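Local coordinates for kallikrein-10 (Homo sapiens, PDB 5LPE), which belongs to the S1 serine peptidases as a zymogen-like, zinc-inhibited kallikrein and has a tumour-suppressor role in breast and prostate cancer, at residues Val74-Tyr79 against Asp92-Met97; Ile200-Val205 against Val216-Cys221. All blocks are in the same frame, centred on the assembly; numbering follows the deposited sequence.

Contact 1: Val74-Tyr79 against Asp92-Met97; sequences VVHPKY and DEHDLM. With ZN (zinc ion), chain F.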
ATOM      1  N   VAL A  74      -0.150 -10.117 -11.548  1.00 22.89           N
ATOM      2  CA  VAL A  74      -1.262 -10.994 -11.223  1.00 25.33           C
ATOM      3  C   VAL A  74      -2.279 -10.168 -10.446  1.00 26.39           C
ATOM      4  O   VAL A  74      -2.057  -9.778  -9.293  1.00 26.64           O
ATOM      5  CB  VAL A  74      -0.800 -12.232 -10.448  1.00 27.36           C
ATOM      6  CG1 VAL A  74      -1.976 -13.136 -10.134  1.00 27.79           C
ATOM      7  CG2 VAL A  74       0.231 -12.984 -11.273  1.00 26.85           C
ATOM      8  N   VAL A  75      -3.376  -9.876 -11.093  1.00 26.95           N
ATOM      9  CA  VAL A  75      -4.473  -9.183 -10.451  1.00 24.03           C
ATOM     10  C   VAL A  75      -5.300 -10.218  -9.717  1.00 24.59           C
ATOM     11  O   VAL A  75      -5.428 -11.357 -10.178  1.00 29.15           O
ATOM     12  CB  VAL A  75      -5.287  -8.414 -11.500  1.00 24.98           C
ATOM     13  CG1 VAL A  75      -6.595  -7.936 -10.916  1.00 34.15           C
ATOM     14  CG2 VAL A  75      -4.471  -7.253 -12.037  1.00 20.61           C
ATOM     15  N   HIS A  76      -5.813  -9.857  -8.548  1.00 26.85           N
ATOM     16  CA  HIS A  76      -6.632 -10.803  -7.804  1.00 31.00           C
ATOM     17  C   HIS A  76      -7.779 -11.290  -8.687  1.00 28.58           C
ATOM     18  O   HIS A  76      -8.374 -10.492  -9.422  1.00 29.68           O
ATOM     19  CB  HIS A  76      -7.189 -10.181  -6.522  1.00 28.58           C
ATOM     20  CG  HIS A  76      -7.723 -11.193  -5.560  1.00 28.68           C
ATOM     21  ND1 HIS A  76      -9.058 -11.527  -5.493  1.00 33.04           N
ATOM     22  CD2 HIS A  76      -7.095 -11.974  -4.652  1.00 25.30           C
ATOM     23  CE1 HIS A  76      -9.229 -12.462  -4.576  1.00 29.44           C
ATOM     24  NE2 HIS A  76      -8.054 -12.752  -4.050  1.00 21.79           N
ATOM     25  N   PRO A  77      -8.085 -12.592  -8.670  1.00 30.06           N
ATOM     26  CA  PRO A  77      -9.141 -13.108  -9.559  1.00 30.37           C
ATOM     27  C   PRO A  77     -10.505 -12.484  -9.316  1.00 26.58           C
ATOM     28  O   PRO A  77     -11.260 -12.267 -10.270  1.00 30.14           O
ATOM     29  CB  PRO A  77      -9.131 -14.613  -9.258  1.00 37.00           C
ATOM     30  CG  PRO A  77      -8.452 -14.743  -7.913  1.00 29.95           C
ATOM     31  CD  PRO A  77      -7.425 -13.670  -7.912  1.00 28.92           C
ATOM     32  N   LYS A  78     -10.822 -12.134  -8.082  1.00 27.06           N
ATOM     33  CA  LYS A  78     -12.106 -11.546  -7.736  1.00 25.80           C
ATOM     34  C   LYS A  78     -12.153 -10.040  -7.974  1.00 29.50           C
ATOM     35  O   LYS A  78     -13.145  -9.401  -7.614  1.00 37.70           O
ATOM     36  CB  LYS A  78     -12.449 -11.857  -6.277  1.00 29.57           C
ATOM     37  CG  LYS A  78     -12.619 -13.337  -5.976  1.00 31.44           C
ATOM     38  CD  LYS A  78     -12.728 -13.603  -4.470  1.00 36.16           C
ATOM     39  CE  LYS A  78     -12.888 -15.089  -4.189  1.00 31.28           C
ATOM     40  NZ  LYS A  78     -11.747 -15.853  -4.751  1.00 42.41           N
ATOM     41  N   TYR A  79     -11.109  -9.449  -8.544  1.00 28.26           N
ATOM     42  CA  TYR A  79     -11.128  -8.025  -8.838  1.00 28.72           C
ATOM     43  C   TYR A  79     -12.221  -7.654  -9.840  1.00 30.58           C
ATOM     44  O   TYR A  79     -12.955  -6.683  -9.647  1.00 30.03           O
ATOM     45  CB  TYR A  79      -9.780  -7.584  -9.370  1.00 24.63           C
ATOM     46  CG  TYR A  79      -9.717  -6.111  -9.643  1.00 29.11           C
ATOM     47  CD1 TYR A  79     -10.080  -5.186  -8.668  1.00 33.01           C
ATOM     48  CD2 TYR A  79      -9.272  -5.637 -10.865  1.00 32.14           C
ATOM     49  CE1 TYR A  79     -10.011  -3.832  -8.911  1.00 29.82           C
ATOM     50  CE2 TYR A  79      -9.190  -4.288 -11.115  1.00 31.44           C
ATOM     51  CZ  TYR A  79      -9.560  -3.387 -10.133  1.00 30.79           C
ATOM     52  OH  TYR A  79      -9.483  -2.040 -10.395  1.00 33.16           O
ATOM     53  N   ASP A  92     -13.403   0.105  -6.664  1.00 46.49           N
ATOM     54  CA  ASP A  92     -12.732  -1.148  -6.979  1.00 43.25           C
ATOM     55  C   ASP A  92     -12.821  -2.079  -5.789  1.00 44.85           C
ATOM     56  O   ASP A  92     -12.463  -1.713  -4.666  1.00 46.82           O
ATOM     57  CB  ASP A  92     -11.256  -0.955  -7.321  1.00 43.34           C
ATOM     58  CG  ASP A  92     -10.950   0.386  -7.885  1.00 45.97           C
ATOM     59  OD1 ASP A  92     -11.113   0.560  -9.109  1.00 52.83           O
ATOM     60  OD2 ASP A  92     -10.498   1.243  -7.101  1.00 42.97           O
ATOM     61  N   GLU A  93     -13.251  -3.299  -6.033  1.00 42.02           N
ATOM     62  CA  GLU A  93     -13.382  -4.251  -4.951  1.00 45.57           C
ATOM     63  C   GLU A  93     -12.439  -5.426  -5.192  1.00 41.21           C
ATOM     64  O   GLU A  93     -12.316  -5.910  -6.327  1.00 35.08           O
ATOM     65  CB  GLU A  93     -14.852  -4.660  -4.795  1.00 53.36           C
ATOM     66  CG  GLU A  93     -15.852  -3.458  -4.605  1.00 58.21           C
ATOM     67  CD  GLU A  93     -15.360  -2.267  -3.707  1.00 65.81           C
ATOM     68  OE1 GLU A  93     -15.884  -1.135  -3.892  1.00 53.28           O
ATOM     69  OE2 GLU A  93     -14.495  -2.439  -2.807  1.00 65.68           O
ATOM     70  N   HIS A  94     -11.750  -5.846  -4.119  1.00 34.56           N
ATOM     71  CA  HIS A  94     -10.621  -6.780  -4.182  1.00 31.62           C
ATOM     72  C   HIS A  94      -9.463  -6.217  -5.006  1.00 33.05           C
ATOM     73  O   HIS A  94      -8.820  -6.950  -5.762  1.00 26.13           O
ATOM     74  CB  HIS A  94     -11.018  -8.150  -4.754  1.00 34.15           C
ATOM     75  CG  HIS A  94     -11.957  -8.947  -3.900  1.00 35.58           C
ATOM     76  ND1 HIS A  94     -11.665  -9.314  -2.603  1.00 37.59           N
ATOM     77  CD2 HIS A  94     -13.171  -9.484  -4.180  1.00 30.99           C
ATOM     78  CE1 HIS A  94     -12.665 -10.027  -2.114  1.00 38.91           C
ATOM     79  NE2 HIS A  94     -13.592 -10.142  -3.051  1.00 41.03           N
ATOM     80  N   ASP A  95      -9.144  -4.925  -4.865  1.00 31.79           N
ATOM     81  CA  ASP A  95      -8.116  -4.404  -5.763  1.00 31.03           C
ATOM     82  C   ASP A  95      -6.774  -4.641  -5.093  1.00 27.20           C
ATOM     83  O   ASP A  95      -6.330  -3.874  -4.240  1.00 25.97           O
ATOM     84  CB  ASP A  95      -8.330  -2.941  -6.157  1.00 32.97           C
ATOM     85  CG  ASP A  95      -8.501  -2.014  -4.986  1.00 36.89           C
ATOM     86  OD1 ASP A  95      -8.750  -2.507  -3.861  1.00 45.46           O
ATOM     87  OD2 ASP A  95      -8.409  -0.780  -5.211  1.00 31.95           O
ATOM     88  N   LEU A  96      -6.105  -5.673  -5.591  1.00 30.54           N
ATOM     89  CA  LEU A  96      -4.807  -6.168  -5.180  1.00 26.74           C
ATOM     90  C   LEU A  96      -4.151  -6.677  -6.445  1.00 24.37           C
ATOM     91  O   LEU A  96      -4.804  -7.312  -7.273  1.00 28.06           O
ATOM     92  CB  LEU A  96      -4.927  -7.306  -4.169  1.00 24.65           C
ATOM     93  CG  LEU A  96      -4.363  -7.039  -2.785  1.00 25.24           C
ATOM     94  CD1 LEU A  96      -4.921  -5.744  -2.265  1.00 24.10           C
ATOM     95  CD2 LEU A  96      -4.706  -8.205  -1.886  1.00 19.62           C
ATOM     96  N   MET A  97      -2.875  -6.390  -6.605  1.00 22.48           N
ATOM     97  CA  MET A  97      -2.163  -6.851  -7.784  1.00 20.63           C
ATOM     98  C   MET A  97      -0.747  -7.175  -7.338  1.00 23.97           C
ATOM     99  O   MET A  97      -0.140  -6.409  -6.578  1.00 17.71           O
ATOM    100  CB  MET A  97      -2.192  -5.779  -8.880  1.00 18.90           C
ATOM    101  CG  MET A  97      -1.497  -6.132 -10.152  1.00 23.95           C
ATOM    102  SD  MET A  97      -1.539  -4.795 -11.385  1.00 28.18           S
ATOM    103  CE  MET A  97      -0.877  -3.414 -10.475  1.00 26.74           C
TER
HETATM  104 ZN    ZN F 304      -8.798   0.756  -6.527  1.00 46.36          ZN

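Contact 2: Ile200-Val205 against Val216-Cys221; sequences ILSWGV and VYTQIC. With SO4 (sulfate ion), chain C.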
ATOM      1  N   ILE A 200      -3.343  -2.277   1.793  1.00 15.33           N
ATOM      2  CA  ILE A 200      -2.968  -1.518   0.603  1.00 14.78           C
ATOM      3  C   ILE A 200      -4.081  -0.524   0.290  1.00 18.23           C
ATOM      4  O   ILE A 200      -5.255  -0.897   0.238  1.00 20.42           O
ATOM      5  CB  ILE A 200      -2.700  -2.443  -0.597  1.00 18.67           C
ATOM      6  CG1 ILE A 200      -1.508  -3.358  -0.294  1.00 20.71           C
ATOM      7  CG2 ILE A 200      -2.470  -1.612  -1.859  1.00 24.46           C
ATOM      8  CD1 ILE A 200      -0.195  -2.672  -0.377  1.00 17.11           C
ATOM      9  N   LEU A 201      -3.707   0.738   0.092  1.00 16.70           N
ATOM     10  CA  LEU A 201      -4.674   1.816  -0.088  1.00 21.26           C
ATOM     11  C   LEU A 201      -5.515   1.603  -1.337  1.00 21.94           C
ATOM     12  O   LEU A 201      -4.983   1.488  -2.442  1.00 21.53           O
ATOM     13  CB  LEU A 201      -3.935   3.147  -0.170  1.00 20.43           C
ATOM     14  CG  LEU A 201      -4.756   4.406  -0.353  1.00 22.46           C
ATOM     15  CD1 LEU A 201      -5.798   4.545   0.739  1.00 23.30           C
ATOM     16  CD2 LEU A 201      -3.792   5.552  -0.343  1.00 27.96           C
ATOM     17  N   SER A 202      -6.834   1.568  -1.154  1.00 21.52           N
ATOM     18  CA  SER A 202      -7.760   1.349  -2.259  1.00 26.42           C
ATOM     19  C   SER A 202      -8.383   2.662  -2.722  1.00 26.78           C
ATOM     20  O   SER A 202      -8.161   3.065  -3.865  1.00 29.06           O
ATOM     21  CB  SER A 202      -8.844   0.325  -1.883  1.00 26.96           C
ATOM     22  OG  SER A 202      -9.580  -0.118  -3.017  1.00 31.11           O
ATOM     23  N   TRP A 203      -9.167   3.323  -1.865  1.00 26.69           N
ATOM     24  CA  TRP A 203      -9.749   4.632  -2.161  1.00 25.59           C
ATOM     25  C   TRP A 203      -9.963   5.374  -0.848  1.00 23.69           C
ATOM     26  O   TRP A 203      -9.571   4.901   0.217  1.00 21.93           O
ATOM     27  CB  TRP A 203     -11.059   4.507  -2.948  1.00 23.78           C
ATOM     28  CG  TRP A 203     -11.996   3.504  -2.349  1.00 29.22           C
ATOM     29  CD1 TRP A 203     -11.968   2.136  -2.511  1.00 26.76           C
ATOM     30  CD2 TRP A 203     -13.096   3.776  -1.484  1.00 27.93           C
ATOM     31  NE1 TRP A 203     -12.989   1.555  -1.800  1.00 25.24           N
ATOM     32  CE2 TRP A 203     -13.692   2.538  -1.160  1.00 20.79           C
ATOM     33  CE3 TRP A 203     -13.635   4.948  -0.949  1.00 25.24           C
ATOM     34  CZ2 TRP A 203     -14.781   2.444  -0.336  1.00 22.13           C
ATOM     35  CZ3 TRP A 203     -14.714   4.850  -0.132  1.00 24.44           C
ATOM     36  CH2 TRP A 203     -15.285   3.606   0.169  1.00 27.96           C
ATOM     37  N   GLY A 204     -10.587   6.546  -0.923  1.00 22.54           N
ATOM     38  CA  GLY A 204     -10.869   7.336   0.257  1.00 24.66           C
ATOM     39  C   GLY A 204      -9.848   8.401   0.583  1.00 27.53           C
ATOM     40  O   GLY A 204      -9.832   8.887   1.721  1.00 27.48           O
ATOM     41  N   VAL A 205      -8.971   8.751  -0.356  1.00 24.89           N
ATOM     42  CA  VAL A 205      -8.019   9.826  -0.109  1.00 25.75           C
ATOM     43  C   VAL A 205      -8.673  11.189  -0.307  1.00 26.31           C
ATOM     44  O   VAL A 205      -8.588  12.067   0.556  1.00 28.29           O
ATOM     45  CB  VAL A 205      -6.789   9.662  -1.012  1.00 31.47           C
ATOM     46  CG1 VAL A 205      -5.689  10.600  -0.562  1.00 30.99           C
ATOM     47  CG2 VAL A 205      -6.322   8.230  -1.003  1.00 23.66           C
ATOM     48  N   VAL A 216      -9.606   3.964   2.749  1.00 21.16           N
ATOM     49  CA  VAL A 216     -10.104   2.605   2.631  1.00 19.48           C
ATOM     50  C   VAL A 216      -8.960   1.762   2.096  1.00 20.75           C
ATOM     51  O   VAL A 216      -8.509   1.960   0.959  1.00 16.42           O
ATOM     52  CB  VAL A 216     -11.344   2.515   1.733  1.00 21.36           C
ATOM     53  CG1 VAL A 216     -11.732   1.051   1.499  1.00 21.32           C
ATOM     54  CG2 VAL A 216     -12.491   3.266   2.361  1.00 22.54           C
ATOM     55  N   TYR A 217      -8.483   0.833   2.921  1.00 19.83           N
ATOM     56  CA  TYR A 217      -7.372  -0.042   2.596  1.00 18.08           C
ATOM     57  C   TYR A 217      -7.874  -1.467   2.423  1.00 22.47           C
ATOM     58  O   TYR A 217      -8.841  -1.889   3.072  1.00 26.50           O
ATOM     59  CB  TYR A 217      -6.313  -0.012   3.688  1.00 18.22           C
ATOM     60  CG  TYR A 217      -5.545   1.279   3.776  1.00 18.58           C
ATOM     61  CD1 TYR A 217      -6.083   2.396   4.411  1.00 15.79           C
ATOM     62  CD2 TYR A 217      -4.253   1.369   3.266  1.00 21.21           C
ATOM     63  CE1 TYR A 217      -5.366   3.577   4.500  1.00 18.26           C
ATOM     64  CE2 TYR A 217      -3.516   2.550   3.353  1.00 21.40           C
ATOM     65  CZ  TYR A 217      -4.077   3.656   3.972  1.00 24.50           C
ATOM     66  OH  TYR A 217      -3.352   4.842   4.054  1.00 26.13           O
ATOM     67  N   THR A 218      -7.220  -2.209   1.537  1.00 17.98           N
ATOM     68  CA  THR A 218      -7.508  -3.627   1.437  1.00 21.19           C
ATOM     69  C   THR A 218      -6.928  -4.331   2.658  1.00 24.38           C
ATOM     70  O   THR A 218      -5.784  -4.084   3.036  1.00 25.87           O
ATOM     71  CB  THR A 218      -6.932  -4.208   0.147  1.00 21.33           C
ATOM     72  OG1 THR A 218      -7.413  -3.454  -0.972  1.00 24.05           O
ATOM     73  CG2 THR A 218      -7.366  -5.673  -0.013  1.00 20.69           C
ATOM     74  N   GLN A 219      -7.713  -5.193   3.298  1.00 23.92           N
ATOM     75  CA  GLN A 219      -7.238  -5.853   4.505  1.00 20.00           C
ATOM     76  C   GLN A 219      -6.407  -7.061   4.082  1.00 24.45           C
ATOM     77  O   GLN A 219      -6.945  -8.046   3.575  1.00 23.99           O
ATOM     78  CB  GLN A 219      -8.431  -6.257   5.361  1.00 22.14           C
ATOM     79  CG  GLN A 219      -8.123  -6.722   6.746  1.00 31.12           C
ATOM     80  CD  GLN A 219      -9.389  -7.036   7.499  1.00 28.13           C
ATOM     81  OE1 GLN A 219     -10.441  -7.245   6.898  1.00 27.24           O
ATOM     82  NE2 GLN A 219      -9.296  -7.072   8.815  1.00 26.49           N
ATOM     83  N   ILE A 220      -5.098  -7.007   4.338  1.00 25.33           N
ATOM     84  CA  ILE A 220      -4.161  -7.933   3.696  1.00 21.04           C
ATOM     85  C   ILE A 220      -4.140  -9.299   4.394  1.00 22.52           C
ATOM     86  O   ILE A 220      -3.812 -10.307   3.762  1.00 22.69           O
ATOM     87  CB  ILE A 220      -2.761  -7.279   3.630  1.00 17.96           C
ATOM     88  CG1 ILE A 220      -2.823  -5.948   2.868  1.00 22.26           C
ATOM     89  CG2 ILE A 220      -1.750  -8.153   2.925  1.00 15.07           C
ATOM     90  CD1 ILE A 220      -3.291  -6.036   1.404  1.00 18.91           C
ATOM     91  N   CYS A 221      -4.489  -9.360   5.687  1.00 25.24           N
ATOM     92  CA  CYS A 221      -4.593 -10.603   6.453  1.00 22.21           C
ATOM     93  C   CYS A 221      -5.729 -11.498   5.989  1.00 29.24           C
ATOM     94  O   CYS A 221      -5.846 -12.618   6.499  1.00 33.04           O
ATOM     95  CB  CYS A 221      -4.817 -10.313   7.934  1.00 26.98           C
ATOM     96  SG  CYS A 221      -6.455  -9.588   8.270  1.00 39.07           S
TER
HETATM   97  S   SO4 C 301     -10.813   8.616  -3.715  1.00 55.27           S
HETATM   98  O1  SO4 C 301     -11.274   9.862  -4.169  1.00 47.66           O
HETATM   99  O2  SO4 C 301     -11.306   7.717  -4.704  1.00 50.90           O
HETATM  100  O3  SO4 C 301      -9.375   8.489  -3.679  1.00 38.94           O
HETATM  101  O4  SO4 C 301     -11.410   8.283  -2.461  1.00 39.37           O

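Contact 1: Val74-Tyr79 against Asp92-Met97
Tyr79 lies alongside Asp92, pointing the same way, and its CE1 reaches Asp95 CB, so that its ring borders the zinc site built by the two aspartates. Metal bonds come first: zinc is held by Asp92 OD2 at 1.9 Å and by Asp95 OD2 at 2.1 Å, and ND1 of His44 is the third protein ligand. One oxygen of each carboxylate is thus committed to the metal, and that of Asp95 is also hydrogen-bonded to Ser202 OG. The other oxygen of Asp92, OD1, turns to the phenol, but the bond from Tyr79 OH is weak, at 3.3 Å.

Around the Tyr79 ring, Asp92 CB and the carbonyl oxygen of Glu93 sit at the edge, whereas Asp95 CB approaches obliquely. The Asp95 carboxylate and the ring are turned only 10° from parallel. Anti placement of the tyrosine CG relative to N (chi1 -178°) sends the ring along this aspartate-bearing strip.

Between backbones, His76 N donates to Leu96 O over 3.0 Å at an N-H...O angle of 164°. Just before it, Val75 and Met97 form an antiparallel non-hydrogen-bonded pair; their side chains share one face of the sheet, with Val75 CG2 3.7 Å from Met97 CG.

His94 makes a further group of contacts. Lys78 CD lies over its imidazole face in a CH-pi contact, 4.2 Å from the centroid, while the ring of His76 is slid aside, leaving the two imidazoles barely overlapping, their planes not far from parallel. The polar partner of His94 ND1 is Tyr223 OH.

A type I turn from His76 to Tyr79 folds back on the loop entering strand 97-101. In the trypsin-like fold this loop delivers the charge-relay aspartate, here probably Asp95; zinc bridges it to His44, probably the relay histidine.

Contact 2: Ile200-Val205 against Val216-Cys221
Val216 packs under the indole of Trp203 where a classic beta bulge interrupts the antiparallel pairing of strands 196-203 and 215-219. The evidence is in the bonds: Val216 O accepts from two successive amides, Ser202 N at 2.7 Å and Trp203 N at 3.2 Å, both in its carbonyl plane. Val216 N returns a bond to Trp203 O over 2.7 Å. With two residues facing one, the register shifts by one between Leu201 and Trp203.

The indole is laid over the valine by a chi1 of 48°, which sets Trp203 CG between its own N and carbonyl carbon. Val216 CG2 then stands 3.5 Å from the centroid of the six-membered ring, only 8° off its normal, while CG1 lies nearest NE1 and CE2. Tyr163 meets the indole edge-to-face and Thr91 also touches it; Val216 itself is backed by Met171 and Cys173 of the adjoining strand 171-176.

Beyond the bulge, Leu201 and Tyr217 form a non-hydrogen-bonded pair, and their side chains occupy the face away from Trp203. Leu201 CD1 rests over the phenol face, 3.9 Å from its centroid, and Leu201 CB meets CE2. Next along, Thr218 N donates to Ile200 O over 2.7 Å with an angle of 167°.

Gly204 adopts a positive phi, a conformation easy for glycine. The Ser-Trp-Gly run, as in other S1 peptidases, probably borders the substrate cleft; a sulfate, likely from the crystallisation liquor, lies beside its glycine. In the 3-10 segment that holds Ile220 and Cys221, Cys221 is disulfide-bonded to Cys120, and Ile220 CD1 reaches Ile200 CG1 at 3.6 Å.

How the contacts relate
Contact 2 is the buried one, on strands 196-203 and 215-219 of one barrel; contact 1 is only partly buried, on strand 66-75 and the loop into strand 97-101 of the other, so they share no strand. Their chemistry follows: paired strands and apolar side chains over aromatic faces in 200-205 with 216-221, against a loop whose two carboxylates bind zinc, with His44 from outside the segments, in 74-79 with 92-97. The two touch at the interface between the barrels, beside the active site. Asp95 OD2 is 2.6 Å from Ser202 OG, a probable hydrogen bond that would help to orient the metal-bound carboxylate. Nearby, Leu96 CD1 packs against Thr218 CG2, giving the polar junction an apolar neighbour.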